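Lysin (Bacillus phage PBC5, PDB 6ILU) probably binds the bacterial cell wall through this SH3b-type cell-wall-binding domain of a phage endolysin. Local coordinates at residues A[88-94]-A[104-109]; A[21-27]-A[38-43]; A[49-53]-A[114-118]. All coordinates share one frame; numbering follows the deposited sequence.

Contact 1 (A[88-94]-A[104-109]). With SO4 (sulfate ion), chain C; SO4 (sulfate ion), chain F.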
# COMPACT_ATOMS: atom_id res chain seq x y z
N VAL A 88 -10.93 -17.37 12.91
CA VAL A 88 -9.88 -18.21 12.36
C VAL A 88 -10.44 -19.56 11.89
O VAL A 88 -11.18 -20.28 12.61
CB VAL A 88 -8.76 -18.45 13.38
CG1 VAL A 88 -7.73 -19.37 12.79
CG2 VAL A 88 -8.13 -17.12 13.79
N GLY A 89 -10.12 -19.89 10.64
CA GLY A 89 -10.55 -21.14 10.03
C GLY A 89 -11.66 -20.90 9.01
O GLY A 89 -11.97 -21.78 8.23
N TRP A 90 -12.21 -19.69 9.02
CA TRP A 90 -13.28 -19.31 8.07
C TRP A 90 -12.61 -18.77 6.82
O TRP A 90 -11.93 -17.74 6.86
CB TRP A 90 -14.19 -18.28 8.75
CG TRP A 90 -15.38 -17.77 7.95
CD1 TRP A 90 -15.35 -17.05 6.79
CD2 TRP A 90 -16.74 -17.87 8.33
NE1 TRP A 90 -16.64 -16.74 6.41
CE2 TRP A 90 -17.51 -17.21 7.35
CE3 TRP A 90 -17.39 -18.47 9.42
CZ2 TRP A 90 -18.92 -17.16 7.41
CZ3 TRP A 90 -18.79 -18.40 9.49
CH2 TRP A 90 -19.52 -17.74 8.48
N GLY A 91 -12.75 -19.49 5.72
CA GLY A 91 -11.97 -19.17 4.53
C GLY A 91 -12.34 -17.85 3.86
O GLY A 91 -13.52 -17.51 3.75
N VAL A 92 -11.32 -17.12 3.38
CA VAL A 92 -11.57 -15.89 2.64
C VAL A 92 -10.85 -16.02 1.30
O VAL A 92 -9.63 -16.26 1.27
CB VAL A 92 -11.06 -14.65 3.40
CG1 VAL A 92 -11.23 -13.37 2.53
CG2 VAL A 92 -11.83 -14.52 4.75
N ASN A 93 -11.61 -15.88 0.21
CA ASN A 93 -11.03 -16.09 -1.12
C ASN A 93 -10.13 -14.94 -1.55
O ASN A 93 -10.41 -13.79 -1.24
CB ASN A 93 -12.14 -16.20 -2.14
CG ASN A 93 -12.99 -17.46 -1.95
OD1 ASN A 93 -12.47 -18.50 -1.55
ND2 ASN A 93 -14.26 -17.36 -2.26
N PHE A 94 -9.12 -15.26 -2.35
CA PHE A 94 -8.36 -14.21 -3.01
C PHE A 94 -8.20 -14.52 -4.49
O PHE A 94 -8.28 -15.72 -4.95
CB PHE A 94 -6.95 -13.94 -2.33
CG PHE A 94 -6.00 -15.11 -2.30
CD1 PHE A 94 -5.21 -15.43 -3.38
CD2 PHE A 94 -5.89 -15.90 -1.13
CE1 PHE A 94 -4.34 -16.50 -3.35
CE2 PHE A 94 -5.01 -16.97 -1.07
CZ PHE A 94 -4.22 -17.28 -2.18
N GLY A 104 -7.12 -18.77 -4.56
CA GLY A 104 -6.93 -19.54 -3.33
C GLY A 104 -7.66 -18.92 -2.15
O GLY A 104 -8.44 -18.01 -2.32
N ASN A 105 -7.41 -19.41 -0.94
CA ASN A 105 -8.01 -18.76 0.22
C ASN A 105 -7.04 -18.69 1.38
O ASN A 105 -6.09 -19.47 1.45
CB ASN A 105 -9.31 -19.46 0.65
CG ASN A 105 -9.45 -20.83 0.08
OD1 ASN A 105 -8.73 -21.77 0.47
ND2 ASN A 105 -10.41 -20.98 -0.85
N ILE A 106 -7.27 -17.71 2.25
CA ILE A 106 -6.56 -17.66 3.52
C ILE A 106 -7.51 -18.08 4.62
O ILE A 106 -8.75 -18.16 4.40
CB ILE A 106 -6.03 -16.26 3.82
CG1 ILE A 106 -7.20 -15.27 3.86
CG2 ILE A 106 -4.99 -15.89 2.74
CD1 ILE A 106 -6.89 -13.95 4.52
N ASP A 107 -6.97 -18.38 5.78
CA ASP A 107 -7.81 -18.90 6.86
C ASP A 107 -8.06 -17.87 7.95
O ASP A 107 -8.71 -18.15 8.94
CB ASP A 107 -7.20 -20.17 7.44
CG ASP A 107 -5.92 -19.93 8.23
OD1 ASP A 107 -5.40 -18.82 8.27
OD2 ASP A 107 -5.44 -20.91 8.85
N GLY A 108 -7.57 -16.66 7.75
CA GLY A 108 -7.86 -15.59 8.69
C GLY A 108 -6.98 -15.57 9.93
O GLY A 108 -7.22 -14.77 10.85
N SER A 109 -5.96 -16.42 9.99
CA SER A 109 -5.12 -16.43 11.17
C SER A 109 -4.03 -15.35 11.13
O SER A 109 -3.42 -15.07 12.15
CB SER A 109 -4.46 -17.81 11.36
OG SER A 109 -3.68 -18.11 10.21
S SO4 C . -15.94 -13.91 -2.54
O1 SO4 C . -16.17 -13.93 -3.97
O2 SO4 C . -14.64 -13.38 -2.17
O3 SO4 C . -17.03 -13.07 -2.00
O4 SO4 C . -16.05 -15.27 -2.04
S SO4 F . -11.69 -17.10 16.77
O1 SO4 F . -10.35 -17.08 17.33
O2 SO4 F . -11.75 -16.13 15.69
O3 SO4 F . -12.68 -16.75 17.79
O4 SO4 F . -11.99 -18.44 16.25
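F94 and G104 face each other as an antiparallel hydrogen-bonded pair, a worked example of an aromatic ring lying over the backbone of a glycine in the partner strand. The F94 ring folds back over G104 because CG stands between the backbone N and the carbonyl carbon (chi1 60°). G104 CA sits over the ring face, a CH-pi contact of 4.0 Å to the F94 ring centroid, and G104 C lies 3.5 Å above the plane of the F94 ring, toward its rim. The backbones are tied by F94 N to G104 O at 2.8 Å and by the longer return bond from G104 N to F94 O, 3.3 Å.

On the same face I106 reaches in two directions: CG2 approaches F94 CE2 at 4.0 Å, while CG1 meets V92 CB at 3.9 Å. V92 and I106 exchange both of their backbone bonds. The other face is polar: N105 ND2 donates to N93 OD1 at 3.3 Å, almost straight (171°), and N93 ND2 holds a sulfate oxygen. Beyond the strands, G89 N bonds D107 O, and D107 OD1 closes an Asx turn by accepting from S109 N.

The contact forms the hairpin of strands 92-95 and 102-106 at the surface; its apolar face, V92, F94 and I106, rests on I130 of strand 129-131.

Contact 2 (A[21-27]-A[38-43]). With SO4 (sulfate ion), chain E.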
# COMPACT_ATOMS: atom_id res chain seq x y z
N ASP A 21 13.46 17.59 8.99
CA ASP A 21 12.53 18.56 8.40
C ASP A 21 13.36 19.56 7.58
O ASP A 21 14.46 20.00 8.03
CB ASP A 21 11.74 19.26 9.51
CG ASP A 21 10.58 20.08 8.98
OD1 ASP A 21 10.22 19.93 7.79
OD2 ASP A 21 10.05 20.87 9.78
N GLY A 22 12.87 19.91 6.39
CA GLY A 22 13.57 20.81 5.50
C GLY A 22 14.46 20.12 4.47
O GLY A 22 14.91 20.74 3.51
N TYR A 23 14.72 18.83 4.67
CA TYR A 23 15.61 18.11 3.77
C TYR A 23 14.77 17.52 2.62
O TYR A 23 13.83 16.82 2.87
CB TYR A 23 16.37 17.03 4.53
CG TYR A 23 17.42 16.30 3.73
CD1 TYR A 23 18.77 16.65 3.83
CD2 TYR A 23 17.06 15.28 2.85
CE1 TYR A 23 19.71 16.00 3.09
CE2 TYR A 23 18.03 14.60 2.11
CZ TYR A 23 19.34 14.98 2.24
OH TYR A 23 20.32 14.35 1.51
N GLY A 24 15.07 17.89 1.38
CA GLY A 24 14.22 17.52 0.28
C GLY A 24 14.22 16.05 -0.05
O GLY A 24 15.28 15.42 -0.13
N VAL A 25 13.03 15.47 -0.19
CA VAL A 25 12.87 14.12 -0.70
C VAL A 25 12.26 14.22 -2.09
O VAL A 25 11.24 14.89 -2.25
CB VAL A 25 11.96 13.27 0.17
CG1 VAL A 25 11.75 11.90 -0.48
CG2 VAL A 25 12.54 13.15 1.55
N ASN A 26 12.87 13.57 -3.08
CA ASN A 26 12.41 13.73 -4.47
C ASN A 26 11.15 12.95 -4.78
O ASN A 26 10.92 11.86 -4.25
CB ASN A 26 13.49 13.31 -5.45
CG ASN A 26 14.74 14.14 -5.30
OD1 ASN A 26 14.67 15.35 -5.17
ND2 ASN A 26 15.89 13.48 -5.25
N LEU A 27 10.32 13.58 -5.62
CA LEU A 27 9.12 12.95 -6.17
C LEU A 27 9.34 12.74 -7.65
O LEU A 27 10.04 13.55 -8.30
CB LEU A 27 7.86 13.80 -5.96
CG LEU A 27 7.46 14.09 -4.53
CD1 LEU A 27 6.23 14.98 -4.47
CD2 LEU A 27 7.25 12.79 -3.74
N GLY A 38 9.61 16.57 -8.74
CA GLY A 38 9.75 17.67 -7.81
C GLY A 38 10.35 17.22 -6.51
O GLY A 38 10.96 16.18 -6.47
N ASN A 39 10.11 17.99 -5.45
CA ASN A 39 10.85 17.91 -4.20
C ASN A 39 9.97 18.26 -2.98
O ASN A 39 9.36 19.34 -2.97
CB ASN A 39 12.04 18.89 -4.34
CG ASN A 39 13.05 18.75 -3.27
OD1 ASN A 39 13.15 19.61 -2.41
ND2 ASN A 39 13.80 17.66 -3.29
N ILE A 40 9.88 17.40 -1.97
CA ILE A 40 9.12 17.66 -0.73
C ILE A 40 10.07 17.99 0.44
O ILE A 40 10.88 17.13 0.79
CB ILE A 40 8.30 16.44 -0.23
CG1 ILE A 40 7.25 15.97 -1.21
CG2 ILE A 40 7.57 16.76 1.08
CD1 ILE A 40 6.58 14.70 -0.66
N THR A 41 9.94 19.16 1.05
CA THR A 41 10.86 19.54 2.13
C THR A 41 10.11 19.61 3.46
O THR A 41 10.72 19.65 4.52
CB THR A 41 11.54 20.91 1.87
OG1 THR A 41 10.54 21.89 1.54
CG2 THR A 41 12.55 20.81 0.72
N LYS A 42 8.78 19.63 3.41
CA LYS A 42 7.98 19.74 4.62
C LYS A 42 7.78 18.38 5.21
O LYS A 42 7.06 17.56 4.65
CB LYS A 42 6.61 20.38 4.33
CG LYS A 42 5.76 20.65 5.57
CD LYS A 42 6.47 21.67 6.45
CE LYS A 42 5.62 22.16 7.62
NZ LYS A 42 6.40 23.17 8.41
N LYS A 43 8.41 18.12 6.34
CA LYS A 43 8.31 16.81 6.94
C LYS A 43 7.08 16.69 7.84
O LYS A 43 7.04 17.22 8.94
CB LYS A 43 9.56 16.51 7.77
CG LYS A 43 9.52 15.13 8.38
CD LYS A 43 10.86 14.88 9.05
CE LYS A 43 10.84 13.53 9.74
NZ LYS A 43 12.15 13.08 10.21
S SO4 E . 6.24 20.57 0.04
O1 SO4 E . 7.60 20.78 0.53
O2 SO4 E . 6.29 20.26 -1.39
O3 SO4 E . 5.44 21.77 0.25
O4 SO4 E . 5.63 19.45 0.76
O HOH W 1 7.09 20.10 9.53
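Strands 25-27 and 38-40 run antiparallel with their axes at 139°, V25 pairing with I40 and L27 with G38 through two backbone bonds each, and N26 facing N39 between them at a non-hydrogen-bonded position. L27 and I40, diagonal neighbours, pack against each other on one face of this two-stranded ribbon: both methyls of L27 lie against the CG1-CD1 arm of I40, the two side chains crossing at a slant, with L27 CD1 3.6 Å from I40 CG1 and L27 CD2 3.7 Å from I40 CD1. The opposite face carries amides, N39 ND2 giving a bent bond (144°) to N26 OD1 at 3.1 Å, with the planes of the two groups 49° apart.

Past the strands, D21 swings its carboxylate over the returning chain. OD1 accepts a hydrogen bond from K43 N at 2.9 Å from above the carboxylate plane, and a water joins D21 OD2 to K43 O. K43 itself stretches away, fully extended, to bring NZ to Y19 O. T41 N donates to O1 of a sulfate at 2.9 Å, an anion probably taken up from the crystallisation liquor. The whole is the beta hairpin of strands 25-29 and 35-40, consistent with the SH3b fold of this cell-wall-binding domain.

Contact 3 (A[49-53]-A[114-118]). With EDO (1,2-ethanediol), chain J.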
# COMPACT_ATOMS: atom_id res chain seq x y z
N PHE A 49 -1.07 6.18 -1.24
CA PHE A 49 -2.22 5.73 -2.00
C PHE A 49 -1.97 4.48 -2.84
O PHE A 49 -2.95 3.78 -3.16
CB PHE A 49 -2.74 6.88 -2.88
CG PHE A 49 -3.28 8.00 -2.05
CD1 PHE A 49 -2.50 9.10 -1.77
CD2 PHE A 49 -4.52 7.88 -1.43
CE1 PHE A 49 -2.98 10.10 -0.92
CE2 PHE A 49 -5.03 8.89 -0.60
CZ PHE A 49 -4.24 10.00 -0.32
N ALA A 50 -0.73 4.21 -3.18
CA ALA A 50 -0.38 3.06 -4.02
C ALA A 50 1.06 2.70 -3.81
O ALA A 50 1.87 3.53 -3.38
CB ALA A 50 -0.63 3.34 -5.52
N GLY A 51 1.39 1.48 -4.19
CA GLY A 51 2.76 0.98 -4.10
C GLY A 51 3.16 0.45 -5.47
O GLY A 51 2.33 -0.08 -6.25
N TYR A 52 4.45 0.65 -5.80
CA TYR A 52 5.09 0.04 -6.95
C TYR A 52 6.04 -0.97 -6.35
O TYR A 52 6.98 -0.58 -5.62
CB TYR A 52 5.87 1.05 -7.78
CG TYR A 52 6.68 0.36 -8.82
CD1 TYR A 52 6.06 -0.36 -9.84
CD2 TYR A 52 8.08 0.37 -8.77
CE1 TYR A 52 6.80 -1.05 -10.80
CE2 TYR A 52 8.84 -0.31 -9.74
CZ TYR A 52 8.18 -0.98 -10.76
OH TYR A 52 8.90 -1.64 -11.74
N TRP A 53 5.80 -2.26 -6.62
CA TRP A 53 6.55 -3.33 -5.97
C TRP A 53 7.63 -3.82 -6.91
O TRP A 53 7.57 -4.90 -7.48
CB TRP A 53 5.54 -4.43 -5.53
CG TRP A 53 4.58 -3.78 -4.59
CD1 TRP A 53 3.26 -3.39 -4.86
CD2 TRP A 53 4.83 -3.42 -3.23
NE1 TRP A 53 2.73 -2.77 -3.75
CE2 TRP A 53 3.66 -2.79 -2.73
CE3 TRP A 53 5.95 -3.53 -2.38
CZ2 TRP A 53 3.58 -2.29 -1.43
CZ3 TRP A 53 5.86 -3.07 -1.09
CH2 TRP A 53 4.68 -2.45 -0.62
N ALA A 114 -1.51 -3.86 3.65
CA ALA A 114 -2.18 -3.44 2.40
C ALA A 114 -1.12 -3.04 1.38
O ALA A 114 -0.37 -2.11 1.65
CB ALA A 114 -3.08 -2.24 2.69
N HIS A 115 -1.05 -3.74 0.23
CA HIS A 115 -0.07 -3.43 -0.81
C HIS A 115 -0.62 -2.56 -1.94
O HIS A 115 0.16 -1.90 -2.65
CB HIS A 115 0.49 -4.72 -1.43
CG HIS A 115 1.50 -5.40 -0.56
ND1 HIS A 115 1.17 -5.95 0.66
CD2 HIS A 115 2.82 -5.65 -0.75
CE1 HIS A 115 2.25 -6.51 1.20
NE2 HIS A 115 3.27 -6.33 0.37
N ASN A 116 -1.96 -2.54 -2.09
CA ASN A 116 -2.63 -1.70 -3.08
C ASN A 116 -4.11 -1.90 -2.86
O ASN A 116 -4.51 -2.92 -2.29
CB ASN A 116 -2.21 -2.05 -4.55
CG ASN A 116 -1.03 -1.22 -5.03
OD1 ASN A 116 -1.04 -0.00 -4.85
ND2 ASN A 116 -0.07 -1.84 -5.73
N ARG A 117 -4.92 -0.96 -3.31
CA ARG A 117 -6.38 -1.08 -3.22
C ARG A 117 -6.97 -0.53 -4.49
O ARG A 117 -6.72 0.66 -4.86
CB ARG A 117 -6.97 -0.29 -2.03
CG ARG A 117 -6.66 -0.80 -0.68
CD ARG A 117 -7.07 0.27 0.31
NE ARG A 117 -8.51 0.30 0.57
CZ ARG A 117 -9.05 1.05 1.52
NH1 ARG A 117 -8.30 1.87 2.28
NH2 ARG A 117 -10.37 0.98 1.73
N VAL A 118 -7.78 -1.35 -5.17
CA VAL A 118 -8.36 -1.03 -6.48
C VAL A 118 -9.74 -1.65 -6.58
O VAL A 118 -9.88 -2.85 -6.34
CB VAL A 118 -7.51 -1.61 -7.67
CG1 VAL A 118 -8.12 -1.25 -8.97
CG2 VAL A 118 -6.06 -1.14 -7.56
C1 EDO J . -7.78 3.64 -2.27
O1 EDO J . -7.72 4.95 -1.67
C2 EDO J . -6.44 3.48 -2.97
O2 EDO J . -5.44 3.62 -1.96
O HOH W 2 -3.37 1.34 -4.52
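N116 and G51 meet through a two-bond amide grip, showing how one side chain can stand in for a strand neighbour. N116 OD1 accepts from G51 N at 2.9 Å and N116 ND2 donates to G51 O at 3.0 Å, so both polar atoms of the amide are used and its rotation is fixed. Alongside, W53 NE1 donates to H115 O at 2.9 Å, close to the indole plane. The imidazole comes over a face of the same indole: H115 CD2 lies 3.5 Å from W53 CZ2, the ring planes an oblique 45° apart. With CG anti to the carbonyl carbon (chi1 -60°), the tryptophan is turned toward H115, whose ND1 is held by N113 O.

Looser packing follows toward F49 and R117. A water there accepts from R117 N at 3.0 Å and lies within donating distance of F49 O (2.8 Å) and N116 OD1 (2.7 Å), and an ethanediol hydroxyl donates to F49 O. R117 is anchored by E132, E8 and G11.

The arrangement is an interface between sheets: side-chain amide and indole bonds join the end of strand 46-52 and the W53 beyond it to residues 115-116, consistent with two SH3b-like halves packed together.

In the fold
Contacts 1 and 2 are local hairpins at opposite sides of the chain's centre, their centres about 41 Å apart, while contact 3 lies near the middle, with its centre about 21 Å from that of contact 1 and about 22 Å from that of contact 2. Along the chain, contact 2 closes first; contact 3 closes a loop of 60 residues, and contact 1 is nested inside that loop. Strand 35-40 of contact 2 leads directly into strand 46-52 of contact 3, whose other strand, 116-118, belongs to the sheet with 129-131 against which contact 1 packs. The likeness of the two outer hairpins suggests a repeated SH3b-type architecture, in which contact 3 joins the halves of this cell-wall-binding domain.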